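Local coordinates for protein ATP:cob(I)alamin adenosyltransferase (Salmonella enterica subsp. enterica serovar Livingstone, PDB 5CX7) that binds heme in its crystallised C-terminal domain and, as the full-length PduO enzyme, probably converts cob(I)alamin to adenosylcobalamin for propanediol degradation, at residues Q19-A24 with V48-P53; A23-A28 with V35-V40. One frame throughout, in Å; residues are numbered along the deposited sequence.

Interaction 1: Q19-A24 with V48-P53; sequences QLTRAA and VTWRMP. With HEM (protoporphyrin IX containing Fe), chain B.
The heme pocket of this HbpS-like domain is lined here by helix 14-31 and by strand 46-51, and Thr21 meets Trp50 of the pocket and, beside it, Val48. Thr21 splits its two branches between them. Its methyl CG2 lies anti to the backbone N and crosses the Trp50 side chain at about a right angle, 4.0 Å from Trp50 CB, while also coming 3.9 Å from the porphyrin methyl CMC. The hydroxyl branch meets Val48 tip to tip, with Thr21 OG1 3.6 Å from Val48 CG1; its polar partner is the carbonyl of Leu17, one turn back along the helix.

Trp50 starts toward the helix at CB, but its indole then leads away from the helix and turns one face to the substituted edge of the heme. Heme CMC sits over the centre of that face, 3.8 Å above the plane, a CH-pi type of approach, and the vinyl carbon CBB comes within 3.4 Å of Trp50 CE3. Arg22 reaches the same cofactor from the helix. Its chain is extended from CG to NE, which carries the guanidinium along the porphyrin until heme CMD lies over the centre of one of its faces, 3.4 Å above the plane. A salt bridge from Arg22 NE to Glu26 helps hold that orientation.

His18, probably the axial iron ligand, lies about 6 Å from Thr21, between side chains. Beyond the strand, Val48 and Trp50 pack against Trp50 and Val48 of the second subunit, where the sheet runs on across the interface. Segments 19-24 and 48-53 meet by van der Waals contact, with no hydrogen bond between them; methyl, indole and the flat face of a guanidinium receive the porphyrin substituents, while the hydroxyl and the charge find partners within the helix.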
loop_
_atom_site.group_PDB
_atom_site.type_symbol
_atom_site.label_atom_id
_atom_site.label_comp_id
_atom_site.label_asym_id
_atom_site.label_seq_id
_atom_site.Cartn_x
_atom_site.Cartn_y
_atom_site.Cartn_z
ATOM N N GLN E 19 -21.835 8.868 25.869
ATOM C CA GLN E 19 -22.222 7.805 26.784
ATOM C C GLN E 19 -21.661 6.474 26.399
ATOM O O GLN E 19 -21.212 5.757 27.263
ATOM C CB GLN E 19 -23.753 7.700 26.993
ATOM C CG GLN E 19 -24.286 8.937 27.676
ATOM C CD GLN E 19 -23.554 9.222 28.987
ATOM O OE1 GLN E 19 -23.701 8.456 29.933
ATOM N NE2 GLN E 19 -22.824 10.328 29.075
ATOM N N LEU E 20 -21.640 6.167 25.104
ATOM C CA LEU E 20 -21.017 4.944 24.648
ATOM C C LEU E 20 -19.573 4.911 25.053
ATOM O O LEU E 20 -19.114 3.888 25.586
ATOM C CB LEU E 20 -21.087 4.798 23.121
ATOM C CG LEU E 20 -22.397 4.338 22.506
ATOM C CD1 LEU E 20 -22.405 4.548 20.998
ATOM C CD2 LEU E 20 -22.699 2.894 22.849
ATOM N N THR E 21 -18.883 5.994 24.817
ATOM C CA THR E 21 -17.457 6.090 25.051
ATOM C C THR E 21 -17.097 6.033 26.549
ATOM O O THR E 21 -16.294 5.229 27.007
ATOM C CB THR E 21 -16.874 7.316 24.433
ATOM O OG1 THR E 21 -17.185 7.380 23.043
ATOM C CG2 THR E 21 -15.347 7.286 24.575
ATOM N N ARG E 22 -17.782 6.831 27.326
ATOM C CA ARG E 22 -17.658 6.751 28.765
ATOM C C ARG E 22 -17.965 5.406 29.354
ATOM O O ARG E 22 -17.239 4.960 30.201
ATOM C CB ARG E 22 -18.571 7.767 29.344
ATOM C CG ARG E 22 -18.492 7.960 30.814
ATOM C CD ARG E 22 -19.252 9.186 31.346
ATOM N NE ARG E 22 -19.113 9.072 32.790
ATOM C CZ ARG E 22 -19.765 9.824 33.680
ATOM N NH1 ARG E 22 -20.573 10.806 33.298
ATOM N NH2 ARG E 22 -19.607 9.574 34.957
ATOM N N ALA E 23 -19.093 4.806 28.988
ATOM C CA ALA E 23 -19.470 3.506 29.532
ATOM C C ALA E 23 -18.469 2.441 29.129
ATOM O O ALA E 23 -18.179 1.552 29.941
ATOM C CB ALA E 23 -20.844 3.095 29.066
ATOM N N ALA E 24 -17.922 2.508 27.900
ATOM C CA ALA E 24 -16.931 1.525 27.499
ATOM C C ALA E 24 -15.704 1.667 28.362
ATOM O O ALA E 24 -15.162 0.677 28.878
ATOM C CB ALA E 24 -16.547 1.667 26.003
ATOM N N VAL E 48 -15.504 8.595 16.744
ATOM C CA VAL E 48 -14.830 8.715 17.990
ATOM C C VAL E 48 -13.772 7.657 18.101
ATOM O O VAL E 48 -14.034 6.509 17.772
ATOM C CB VAL E 48 -15.771 8.527 19.231
ATOM C CG1 VAL E 48 -15.026 8.801 20.562
ATOM C CG2 VAL E 48 -16.962 9.441 19.162
ATOM N N THR E 49 -12.613 8.045 18.613
ATOM C CA THR E 49 -11.649 7.091 19.044
ATOM C C THR E 49 -11.167 7.537 20.408
ATOM O O THR E 49 -10.867 8.692 20.605
ATOM C CB THR E 49 -10.414 6.997 18.066
ATOM O OG1 THR E 49 -10.889 6.587 16.800
ATOM C CG2 THR E 49 -9.427 5.913 18.527
ATOM N N TRP E 50 -10.943 6.583 21.288
ATOM C CA TRP E 50 -10.332 6.833 22.595
ATOM C C TRP E 50 -9.460 5.703 23.015
ATOM O O TRP E 50 -9.851 4.555 23.040
ATOM C CB TRP E 50 -11.453 7.004 23.667
ATOM C CG TRP E 50 -10.890 7.428 24.969
ATOM C CD1 TRP E 50 -10.296 6.633 25.904
ATOM C CD2 TRP E 50 -10.741 8.761 25.435
ATOM N NE1 TRP E 50 -9.857 7.389 26.968
ATOM C CE2 TRP E 50 -10.112 8.700 26.700
ATOM C CE3 TRP E 50 -11.122 10.008 24.933
ATOM C CZ2 TRP E 50 -9.855 9.830 27.457
ATOM C CZ3 TRP E 50 -10.881 11.148 25.724
ATOM C CH2 TRP E 50 -10.234 11.053 26.925
ATOM N N ARG E 51 -8.186 5.999 23.301
ATOM C CA ARG E 51 -7.243 4.996 23.710
ATOM C C ARG E 51 -6.891 5.152 25.155
ATOM O O ARG E 51 -6.385 6.191 25.557
ATOM C CB ARG E 51 -5.925 5.084 22.923
ATOM C CG ARG E 51 -4.839 4.129 23.400
ATOM C CD ARG E 51 -3.572 4.148 22.505
ATOM N NE ARG E 51 -2.626 3.125 22.970
ATOM C CZ ARG E 51 -1.668 3.270 23.883
ATOM N NH1 ARG E 51 -1.412 4.443 24.460
ATOM N NH2 ARG E 51 -0.901 2.217 24.198
ATOM N N MET E 52 -7.056 4.099 25.890
ATOM C CA MET E 52 -6.667 4.070 27.319
ATOM C C MET E 52 -5.181 3.807 27.444
ATOM O O MET E 52 -4.583 3.095 26.595
ATOM C CB MET E 52 -7.449 3.024 28.078
ATOM C CG MET E 52 -8.928 3.258 28.088
ATOM S SD MET E 52 -9.891 1.917 28.764
ATOM C CE MET E 52 -9.267 1.912 30.472
ATOM N N PRO E 53 -4.552 4.405 28.472
ATOM C CA PRO E 53 -3.109 4.201 28.620
ATOM C C PRO E 53 -2.726 2.721 28.673
ATOM O O PRO E 53 -3.427 1.917 29.255
ATOM C CB PRO E 53 -2.769 4.916 29.954
ATOM C CG PRO E 53 -3.870 5.862 30.177
ATOM C CD PRO E 53 -5.117 5.263 29.549
HETATM C CHA HEM B . -18.731 15.811 30.445
HETATM C CHB HEM B . -17.085 16.168 25.878
HETATM C CHC HEM B . -15.014 11.859 26.588
HETATM C CHD HEM B . -16.311 11.784 31.218
HETATM C C1A HEM B . -18.488 16.209 29.170
HETATM C C2A HEM B . -19.086 17.330 28.577
HETATM C C3A HEM B . -18.626 17.423 27.291
HETATM C C4A HEM B . -17.721 16.390 27.067
HETATM C CMA HEM B . -19.019 18.463 26.256
HETATM C CAA HEM B . -20.108 18.268 29.207
HETATM C CBA HEM B . -21.490 17.779 28.702
HETATM C CGA HEM B . -22.609 17.937 29.702
HETATM O O1A HEM B . -23.418 18.892 29.559
HETATM O O2A HEM B . -22.725 17.106 30.643
HETATM C C1B HEM B . -16.348 15.021 25.669
HETATM C C2B HEM B . -15.752 14.698 24.449
HETATM C C3B HEM B . -15.162 13.483 24.635
HETATM C C4B HEM B . -15.443 13.053 26.026
HETATM C CMB HEM B . -15.805 15.599 23.208
HETATM C CAB HEM B . -14.392 12.815 23.567
HETATM C CBB HEM B . -13.748 11.674 23.619
HETATM C C1C HEM B . -15.192 11.437 27.894
HETATM C C2C HEM B . -14.699 10.205 28.422
HETATM C C3C HEM B . -15.077 10.203 29.775
HETATM C C4C HEM B . -15.791 11.430 30.006
HETATM C CMC HEM B . -13.918 9.118 27.665
HETATM C CAC HEM B . -14.864 9.206 30.877
HETATM C CBC HEM B . -14.216 8.071 30.796
HETATM C C1D HEM B . -17.084 12.919 31.328
HETATM C C2D HEM B . -17.679 13.186 32.641
HETATM C C3D HEM B . -18.397 14.314 32.455
HETATM C C4D HEM B . -18.181 14.713 31.035
HETATM C CMD HEM B . -17.496 12.353 33.899
HETATM C CAD HEM B . -19.204 15.047 33.533
HETATM C CBD HEM B . -20.428 14.286 34.049
HETATM C CGD HEM B . -21.741 14.906 33.620
HETATM O O1D HEM B . -22.652 15.145 34.480
HETATM O O2D HEM B . -21.929 15.141 32.399
HETATM N NA HEM B . -17.663 15.619 28.207
HETATM N NB HEM B . -16.140 14.044 26.549
HETATM N NC HEM B . -15.893 12.129 28.847
HETATM N ND HEM B . -17.413 13.849 30.387
HETATM FE FE HEM B . -16.832 13.955 28.524
#

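Interaction 2: A23-A28 with V35-V40; sequences AAVERA and VVVSIV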
loop_
_atom_site.group_PDB
_atom_site.type_symbol
_atom_site.label_atom_id
_atom_site.label_comp_id
_atom_site.label_asym_id
_atom_site.label_seq_id
_atom_site.Cartn_x
_atom_site.Cartn_y
_atom_site.Cartn_z
ATOM N N ALA E 23 -19.093 4.806 28.988
ATOM C CA ALA E 23 -19.470 3.506 29.532
ATOM C C ALA E 23 -18.469 2.441 29.129
ATOM O O ALA E 23 -18.179 1.552 29.941
ATOM C CB ALA E 23 -20.844 3.095 29.066
ATOM N N ALA E 24 -17.922 2.508 27.900
ATOM C CA ALA E 24 -16.931 1.525 27.499
ATOM C C ALA E 24 -15.704 1.667 28.362
ATOM O O ALA E 24 -15.162 0.677 28.878
ATOM C CB ALA E 24 -16.547 1.667 26.003
ATOM N N VAL E 25 -15.202 2.875 28.520
ATOM C CA VAL E 25 -13.998 3.105 29.323
ATOM C C VAL E 25 -14.215 2.702 30.789
ATOM O O VAL E 25 -13.358 2.048 31.409
ATOM C CB VAL E 25 -13.569 4.572 29.227
ATOM C CG1 VAL E 25 -12.511 4.963 30.268
ATOM C CG2 VAL E 25 -13.025 4.889 27.843
ATOM N N GLU E 26 -15.366 3.087 31.360
ATOM C CA GLU E 26 -15.707 2.680 32.743
ATOM C C GLU E 26 -15.687 1.144 32.913
ATOM O O GLU E 26 -15.145 0.626 33.888
ATOM C CB GLU E 26 -17.054 3.281 33.185
ATOM C CG GLU E 26 -16.882 4.780 33.468
ATOM C CD GLU E 26 -18.189 5.499 33.808
ATOM O OE1 GLU E 26 -19.272 4.841 33.797
ATOM O OE2 GLU E 26 -18.137 6.727 34.050
ATOM N N ARG E 27 -16.313 0.430 31.999
ATOM C CA ARG E 27 -16.329 -1.007 32.056
ATOM C C ARG E 27 -14.919 -1.616 31.912
ATOM O O ARG E 27 -14.563 -2.560 32.650
ATOM C CB ARG E 27 -17.276 -1.602 30.978
ATOM C CG ARG E 27 -17.423 -3.104 31.012
ATOM C CD ARG E 27 -17.840 -3.559 32.439
ATOM N NE ARG E 27 -18.025 -4.990 32.454
ATOM C CZ ARG E 27 -18.033 -5.751 33.557
ATOM N NH1 ARG E 27 -17.879 -5.211 34.764
ATOM N NH2 ARG E 27 -18.158 -7.103 33.452
ATOM N N ALA E 28 -14.117 -1.077 30.957
ATOM C CA ALA E 28 -12.741 -1.531 30.843
ATOM C C ALA E 28 -11.936 -1.295 32.149
ATOM O O ALA E 28 -11.153 -2.172 32.593
ATOM C CB ALA E 28 -12.067 -0.818 29.669
ATOM N N VAL E 35 -8.229 -0.546 26.896
ATOM C CA VAL E 35 -8.706 -0.772 25.540
ATOM C C VAL E 35 -8.636 0.477 24.696
ATOM O O VAL E 35 -8.479 1.594 25.192
ATOM C CB VAL E 35 -10.134 -1.380 25.491
ATOM C CG1 VAL E 35 -10.172 -2.731 26.216
ATOM C CG2 VAL E 35 -11.184 -0.417 26.066
ATOM N N VAL E 36 -8.809 0.252 23.380
ATOM C CA VAL E 36 -9.154 1.261 22.493
ATOM C C VAL E 36 -10.646 1.101 22.141
ATOM O O VAL E 36 -11.117 0.005 21.899
ATOM C CB VAL E 36 -8.308 1.192 21.157
ATOM C CG1 VAL E 36 -8.783 2.235 20.134
ATOM C CG2 VAL E 36 -6.858 1.375 21.430
ATOM N N VAL E 37 -11.343 2.234 22.101
ATOM C CA VAL E 37 -12.790 2.344 21.786
ATOM C C VAL E 37 -12.932 3.103 20.529
ATOM O O VAL E 37 -12.293 4.147 20.363
ATOM C CB VAL E 37 -13.575 3.177 22.854
ATOM C CG1 VAL E 37 -15.042 3.252 22.539
ATOM C CG2 VAL E 37 -13.340 2.614 24.236
ATOM N N SER E 38 -13.710 2.585 19.615
ATOM C CA SER E 38 -13.895 3.242 18.385
ATOM C C SER E 38 -15.351 3.192 17.997
ATOM O O SER E 38 -16.000 2.168 18.105
ATOM C CB SER E 38 -13.030 2.588 17.252
ATOM O OG SER E 38 -13.417 3.113 15.955
ATOM N N ILE E 39 -15.834 4.305 17.510
ATOM C CA ILE E 39 -17.215 4.428 17.009
ATOM C C ILE E 39 -17.096 4.962 15.566
ATOM O O ILE E 39 -16.473 5.963 15.341
ATOM C CB ILE E 39 -18.082 5.365 17.843
ATOM C CG1 ILE E 39 -18.085 4.910 19.319
ATOM C CG2 ILE E 39 -19.502 5.383 17.323
ATOM C CD1 ILE E 39 -18.693 5.894 20.277
ATOM N N VAL E 40 -17.828 4.302 14.679
ATOM C CA VAL E 40 -18.033 4.777 13.318
ATOM C C VAL E 40 -19.536 5.059 13.089
ATOM O O VAL E 40 -20.390 4.571 13.814
ATOM C CB VAL E 40 -17.492 3.807 12.242
ATOM C CG1 VAL E 40 -16.025 3.512 12.445
ATOM C CG2 VAL E 40 -18.300 2.534 12.209
#
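Ala24 and Ala28, one helical turn apart, both direct CB toward the 35-40 segment and meet Val37 and Val35 respectively. The pairing runs in reverse: residues later in the helix face residues earlier in 35-40, so that CA of Ala28 is closest to Val35 and CA of Ala24 to Val37.

Val37 takes the Ala24 methyl against both of its branches, CG2 at 3.8 Å and CG1 at 4.1 Å from Ala24 CB. Since Val37 CG1 is anti to the backbone N (chi1 -179°) and CG2 anti to the carbonyl carbon, the pair of methyls presents a fork to the helix. Val35 offers a single methyl instead: CG2, set between its own backbone N and carbonyl carbon, approaches Ala28 CB to 3.7 Å. Val25 adds a looser touch from the flank, its CG2 4.3 Å from Val37 CG2, while its side chain also borders the heme and Trp50.

Ile133 of helix 127-139 packs on both Ala24 and Val35, and Met52 on both Ala28 and Val35, extending the apolar cluster. Small alanine methyls let the helix lie close to this antiparallel sheet, with Ala24 CA 7.1 Å from Val37 CA. All five touching residues are buried and the contact contains no polar pair, so it probably owes its stability to close fit and the exclusion of water.

Interactions 1 and 2 have centres about 4 Å apart and start from the same helix, 14-31, sharing Ala23 and Ala24. Along the chain the helix comes first, then strand 36-41 used by interaction 2, then strand 46-51 used by interaction 1; these two strands are antiparallel neighbours in one sheet. Probable backbone hydrogen bonds, Val48 O to Ile39 N and Trp50 O to Val37 N, both 2.9 Å, join the strand segments directly. The helix therefore spans both strands: 23-28 is seated on 35-40, while 19-24 meets 46-51, the last strand of this chain's sheet, which continues into the second subunit, so the helix lining the heme pocket also packs on the sheet's buried face.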